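Side-chain contacts in glucose dehydrogenase (Serratia sp. FS14, PDB 7CDY), which belongs to the glucose/sorbosone dehydrogenase family of beta-propeller proteins and carries a bound calcium ion: residues L141-N144 against T149-E152; G313-R318 against K340-G345. One frame throughout, in Å; residues are numbered along the deposited sequence.

Contact 1 joins two parts of a single loop, between strands 137-140 and 160-163, whereas contact 2 sets an inter-blade loop (313-318) against the last strand of the chain, 339-345. They follow one another in sequence, contact 1 being complete long before contact 2 begins, and they share no strand or sheet. Their centres are 32 Å apart, on opposite sides of the centre of the chain, and their nearest atoms are about 16 Å apart. Both belong to the same propeller: contact 1 shapes a loop near the calcium ion, while contact 2 packs a loop on the sheet where the two ends of the chain come together to close the ring.

Contact 1 (L141-N144 against T149-E152); sequences LGEN and TAQE
Glu-143 meets Thr-149 and Ala-150 with the base of its side chain and sends its carboxylate elsewhere. The first atom, CB, lies 3.7 Å from Thr-149 OG1 and 4.1 Å from the methyl CB of Ala-150. One bond further on, Glu-143 CG keeps the same distance, 4.1 Å, from Ala-150 CB, so that the methyl rests alongside the first two carbons of the glutamate. A turn about the CB-CG bond (chi2 61°) then bends the chain, and the carboxylate turns away from the 3-10 turn instead of running over it. There it is held by three hydrogen bonds: OE1 is bonded to His-124 ND1 and to the backbone N of Asn-145, and OE2 to the indole NE1 of Trp-229. With both oxygens engaged, the rotation of this buried group is well defined.

The threonine hydroxyl lies beside Glu-143 CB and the carbonyl oxygen of the same residue. Thr-149 OG1 approaches Glu-143 O to 3.6 Å, but its hydrogen bond is made with Gln-146 O, within the connecting turn. Its placement follows from chi1 of 64°, which puts OG1 between the backbone N and the carbonyl carbon. No hydrogen bond links the two segments directly; the interface is a small van der Waals contact, completely buried.

The loop that carries both segments joins strands 137-140 and 160-163, neighbours in a four-stranded antiparallel sheet. Backbone bonds from Glu-143 to Arg-191 and from Ala-150 to Gly-189 tie both sides of the contact to the link between strands 185-187 and 192-198. Gln-151 reaches Asn-226 and Trp-229, in the loop after strand 216-219 that supplies the calcium ligand Tyr-227.

Contact 2 (G313-R318 against K340-G345); sequences GDRGER and KLLKVG
Leu-342 points its isobutyl group from strand 339-345 into the paired ends of Glu-317 and Arg-315. Its CD1 methyl lies 3.4 Å from Glu-317 OE2 and its CD2 is 3.8 Å from Arg-315 NH2, so the two methyls lie against the place where the charged groups join. The arginine comes from the opposite direction, its guanidinium presented obliquely to the CD2 methyl.

What the leucine covers is a salt bridge made within the loop. Arg-315 NH2 donates to Glu-317 OE2 over 2.9 Å with an N-H...O angle of 145°, meeting the syn side of the carboxylate but 31° out of its plane. A weak second bond runs from Arg-315 NE to Glu-317 OE2, at 3.3 Å. The arginine chain bends at chi3 (49°), which swings its head back to the glutamate two residues on, whereas Glu-317 is extended beyond CG, which brings its carboxylate up to Leu-342 and Lys-340. The other glutamate oxygen, OE1, lies 3.9 Å from Lys-340 CG, where the two side chains cross at about a right angle. Lys-340 NZ is hydrogen-bonded to Asp-338 O, and its charge remains 4.7 Å from Glu-317 OE1, an attraction at most long-range.

Lys-340 and Leu-342, alternate residues, use one face of the strand. Backbone bonds join Leu-341 to strand 3-19 and Leu-342 to strand 330-334. This pairing of an N-terminal strand with the C-terminal strands of a sheet is the Velcro closure of a beta-propeller, and the loop 313-318 leads from the preceding blade into strand 319-324 of that sheet.

Contact 1 (L141-N144 against T149-E152)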
loop_
_atom_site.group_PDB
_atom_site.type_symbol
_atom_site.label_atom_id
_atom_site.label_comp_id
_atom_site.label_asym_id
_atom_site.label_seq_id
_atom_site.Cartn_x
_atom_site.Cartn_y
_atom_site.Cartn_z
ATOM N N LEU A 141 -1.532 -3.317 -7.342
ATOM C CA LEU A 141 -0.422 -3.952 -8.045
ATOM C C LEU A 141 0.301 -2.969 -8.952
ATOM O O LEU A 141 -0.330 -2.275 -9.758
ATOM C CB LEU A 141 -0.924 -5.124 -8.885
ATOM C CG LEU A 141 -1.628 -6.237 -8.111
ATOM C CD1 LEU A 141 -2.265 -7.232 -9.065
ATOM C CD2 LEU A 141 -0.639 -6.948 -7.196
ATOM N N GLY A 142 1.636 -2.926 -8.836
ATOM C CA GLY A 142 2.438 -2.184 -9.785
ATOM C C GLY A 142 2.555 -2.917 -11.111
ATOM O O GLY A 142 2.135 -4.062 -11.276
ATOM N N GLU A 143 3.137 -2.224 -12.088
ATOM C CA GLU A 143 3.297 -2.826 -13.444
ATOM C C GLU A 143 4.684 -3.466 -13.643
ATOM O O GLU A 143 5.022 -3.697 -14.776
ATOM C CB GLU A 143 2.918 -1.879 -14.601
ATOM C CG GLU A 143 3.304 -0.412 -14.460
ATOM C CD GLU A 143 4.779 -0.056 -14.324
ATOM O OE1 GLU A 143 5.435 -0.642 -13.490
ATOM O OE2 GLU A 143 5.212 0.859 -15.006
ATOM N N ASN A 144 5.414 -3.754 -12.550
ATOM C CA ASN A 144 6.654 -4.527 -12.610
ATOM C C ASN A 144 7.747 -3.829 -13.420
ATOM O O ASN A 144 8.737 -4.479 -13.810
ATOM C CB ASN A 144 6.438 -5.947 -13.175
ATOM C CG ASN A 144 5.603 -6.883 -12.278
ATOM O OD1 ASN A 144 5.298 -7.995 -12.713
ATOM N ND2 ASN A 144 5.228 -6.465 -11.071
ATOM N N THR A 149 2.216 -2.530 -19.902
ATOM C CA THR A 149 1.357 -3.602 -19.411
ATOM C C THR A 149 0.242 -3.091 -18.502
ATOM O O THR A 149 -0.768 -3.785 -18.339
ATOM C CB THR A 149 2.170 -4.704 -18.717
ATOM O OG1 THR A 149 2.801 -4.174 -17.538
ATOM C CG2 THR A 149 3.221 -5.284 -19.658
ATOM N N ALA A 150 0.373 -1.879 -17.946
ATOM C CA ALA A 150 -0.699 -1.325 -17.120
ATOM C C ALA A 150 -1.984 -1.140 -17.918
ATOM O O ALA A 150 -3.079 -1.180 -17.347
ATOM C CB ALA A 150 -0.259 0.005 -16.491
ATOM N N GLN A 151 -1.873 -0.947 -19.236
ATOM C CA GLN A 151 -3.020 -0.764 -20.115
ATOM C C GLN A 151 -3.585 -2.077 -20.626
ATOM O O GLN A 151 -4.681 -2.079 -21.192
ATOM C CB GLN A 151 -2.620 0.088 -21.328
ATOM C CG GLN A 151 -2.303 1.536 -20.983
ATOM C CD GLN A 151 -3.529 2.272 -20.508
ATOM O OE1 GLN A 151 -4.546 2.311 -21.214
ATOM N NE2 GLN A 151 -3.472 2.835 -19.300
ATOM N N GLU A 152 -2.874 -3.185 -20.457
ATOM C CA GLU A 152 -3.258 -4.440 -21.088
ATOM C C GLU A 152 -4.258 -5.170 -20.200
ATOM O O GLU A 152 -3.977 -5.458 -19.031
ATOM C CB GLU A 152 -2.015 -5.270 -21.402
ATOM C CG GLU A 152 -1.127 -4.532 -22.408
ATOM C CD GLU A 152 0.222 -5.167 -22.655
ATOM O OE1 GLU A 152 0.374 -6.379 -22.437
ATOM O OE2 GLU A 152 1.141 -4.437 -23.093
#

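Contact 2 (G313-R318 against K340-G345)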
loop_
_atom_site.group_PDB
_atom_site.type_symbol
_atom_site.label_atom_id
_atom_site.label_comp_id
_atom_site.label_asym_id
_atom_site.label_seq_id
_atom_site.Cartn_x
_atom_site.Cartn_y
_atom_site.Cartn_z
ATOM N N GLY A 313 9.694 17.383 8.512
ATOM C CA GLY A 313 10.717 17.708 7.492
ATOM C C GLY A 313 12.131 17.918 8.030
ATOM O O GLY A 313 13.005 17.957 7.235
ATOM N N ASP A 314 12.309 18.093 9.318
ATOM C CA ASP A 314 13.644 18.280 9.930
ATOM C C ASP A 314 14.149 16.962 10.534
ATOM O O ASP A 314 15.280 16.943 10.980
ATOM C CB ASP A 314 13.487 19.238 11.104
ATOM C CG ASP A 314 12.618 18.590 12.168
ATOM O OD1 ASP A 314 11.496 18.249 11.869
ATOM O OD2 ASP A 314 13.111 18.386 13.257
ATOM N N ARG A 315 13.445 15.854 10.337
ATOM C CA ARG A 315 13.900 14.629 10.986
ATOM C C ARG A 315 14.768 13.747 10.099
ATOM O O ARG A 315 15.524 12.917 10.624
ATOM C CB ARG A 315 12.711 13.851 11.551
ATOM C CG ARG A 315 12.046 14.584 12.712
ATOM C CD ARG A 315 10.850 13.825 13.246
ATOM N NE ARG A 315 11.184 12.429 13.490
ATOM C CZ ARG A 315 11.662 11.960 14.637
ATOM N NH1 ARG A 315 11.843 12.773 15.674
ATOM N NH2 ARG A 315 11.952 10.673 14.749
ATOM N N GLY A 316 14.694 13.902 8.782
ATOM C CA GLY A 316 15.586 13.161 7.914
ATOM C C GLY A 316 15.249 11.697 7.739
ATOM O O GLY A 316 16.125 10.925 7.342
ATOM N N GLU A 317 14.002 11.299 7.994
ATOM C CA GLU A 317 13.581 9.907 7.890
ATOM C C GLU A 317 12.630 9.715 6.713
ATOM O O GLU A 317 11.692 10.496 6.521
ATOM C CB GLU A 317 12.936 9.460 9.202
ATOM C CG GLU A 317 13.940 9.458 10.355
ATOM C CD GLU A 317 13.329 9.242 11.731
ATOM O OE1 GLU A 317 13.998 8.592 12.566
ATOM O OE2 GLU A 317 12.218 9.726 12.001
ATOM N N ARG A 318 12.886 8.667 5.930
ATOM C CA ARG A 318 12.011 8.266 4.835
ATOM C C ARG A 318 10.767 7.604 5.412
ATOM O O ARG A 318 10.868 6.571 6.079
ATOM C CB ARG A 318 12.759 7.264 3.964
ATOM C CG ARG A 318 13.994 7.860 3.292
ATOM C CD ARG A 318 14.924 6.775 2.763
ATOM N NE ARG A 318 14.223 5.727 2.019
ATOM C CZ ARG A 318 13.872 5.824 0.740
ATOM N NH1 ARG A 318 14.143 6.927 0.051
ATOM N NH2 ARG A 318 13.240 4.819 0.146
ATOM N N LYS A 340 12.700 2.615 12.121
ATOM C CA LYS A 340 12.043 3.012 13.357
ATOM C C LYS A 340 10.528 2.861 13.258
ATOM O O LYS A 340 9.932 3.033 12.185
ATOM C CB LYS A 340 12.346 4.485 13.691
ATOM C CG LYS A 340 13.824 4.893 13.621
ATOM C CD LYS A 340 14.700 4.112 14.580
ATOM C CE LYS A 340 16.047 4.816 14.804
ATOM N NZ LYS A 340 16.816 4.935 13.532
ATOM N N LEU A 341 9.913 2.565 14.405
ATOM C CA LEU A 341 8.482 2.712 14.620
ATOM C C LEU A 341 8.276 3.997 15.415
ATOM O O LEU A 341 8.850 4.151 16.502
ATOM C CB LEU A 341 7.948 1.515 15.412
ATOM C CG LEU A 341 6.498 1.579 15.895
ATOM C CD1 LEU A 341 5.522 1.522 14.725
ATOM C CD2 LEU A 341 6.241 0.429 16.873
ATOM N N LEU A 342 7.478 4.916 14.877
ATOM C CA LEU A 342 7.244 6.219 15.490
ATOM C C LEU A 342 5.775 6.396 15.834
ATOM O O LEU A 342 4.890 5.999 15.065
ATOM C CB LEU A 342 7.623 7.352 14.531
ATOM C CG LEU A 342 9.040 7.326 13.968
ATOM C CD1 LEU A 342 9.234 8.471 12.984
ATOM C CD2 LEU A 342 10.080 7.382 15.083
ATOM N N LYS A 343 5.520 7.036 16.967
ATOM C CA LYS A 343 4.179 7.415 17.392
ATOM C C LYS A 343 4.091 8.938 17.329
ATOM O O LYS A 343 4.898 9.637 17.956
ATOM C CB LYS A 343 3.939 6.911 18.814
ATOM C CG LYS A 343 2.577 7.211 19.391
ATOM C CD LYS A 343 2.511 6.645 20.806
ATOM C CE LYS A 343 1.426 7.288 21.635
ATOM N NZ LYS A 343 1.395 6.739 23.022
ATOM N N VAL A 344 3.131 9.410 16.560
ATOM C CA VAL A 344 3.061 10.856 16.231
ATOM C C VAL A 344 1.714 11.443 16.608
ATOM O O VAL A 344 0.715 10.877 16.310
ATOM C CB VAL A 344 3.338 11.080 14.735
ATOM C CG1 VAL A 344 3.278 12.553 14.410
ATOM C CG2 VAL A 344 4.682 10.514 14.321
ATOM N N GLY A 345 1.770 12.588 17.282
ATOM C CA GLY A 345 0.569 13.299 17.736
ATOM C C GLY A 345 0.623 14.768 17.358
ATOM O O GLY A 345 1.644 15.269 17.065
#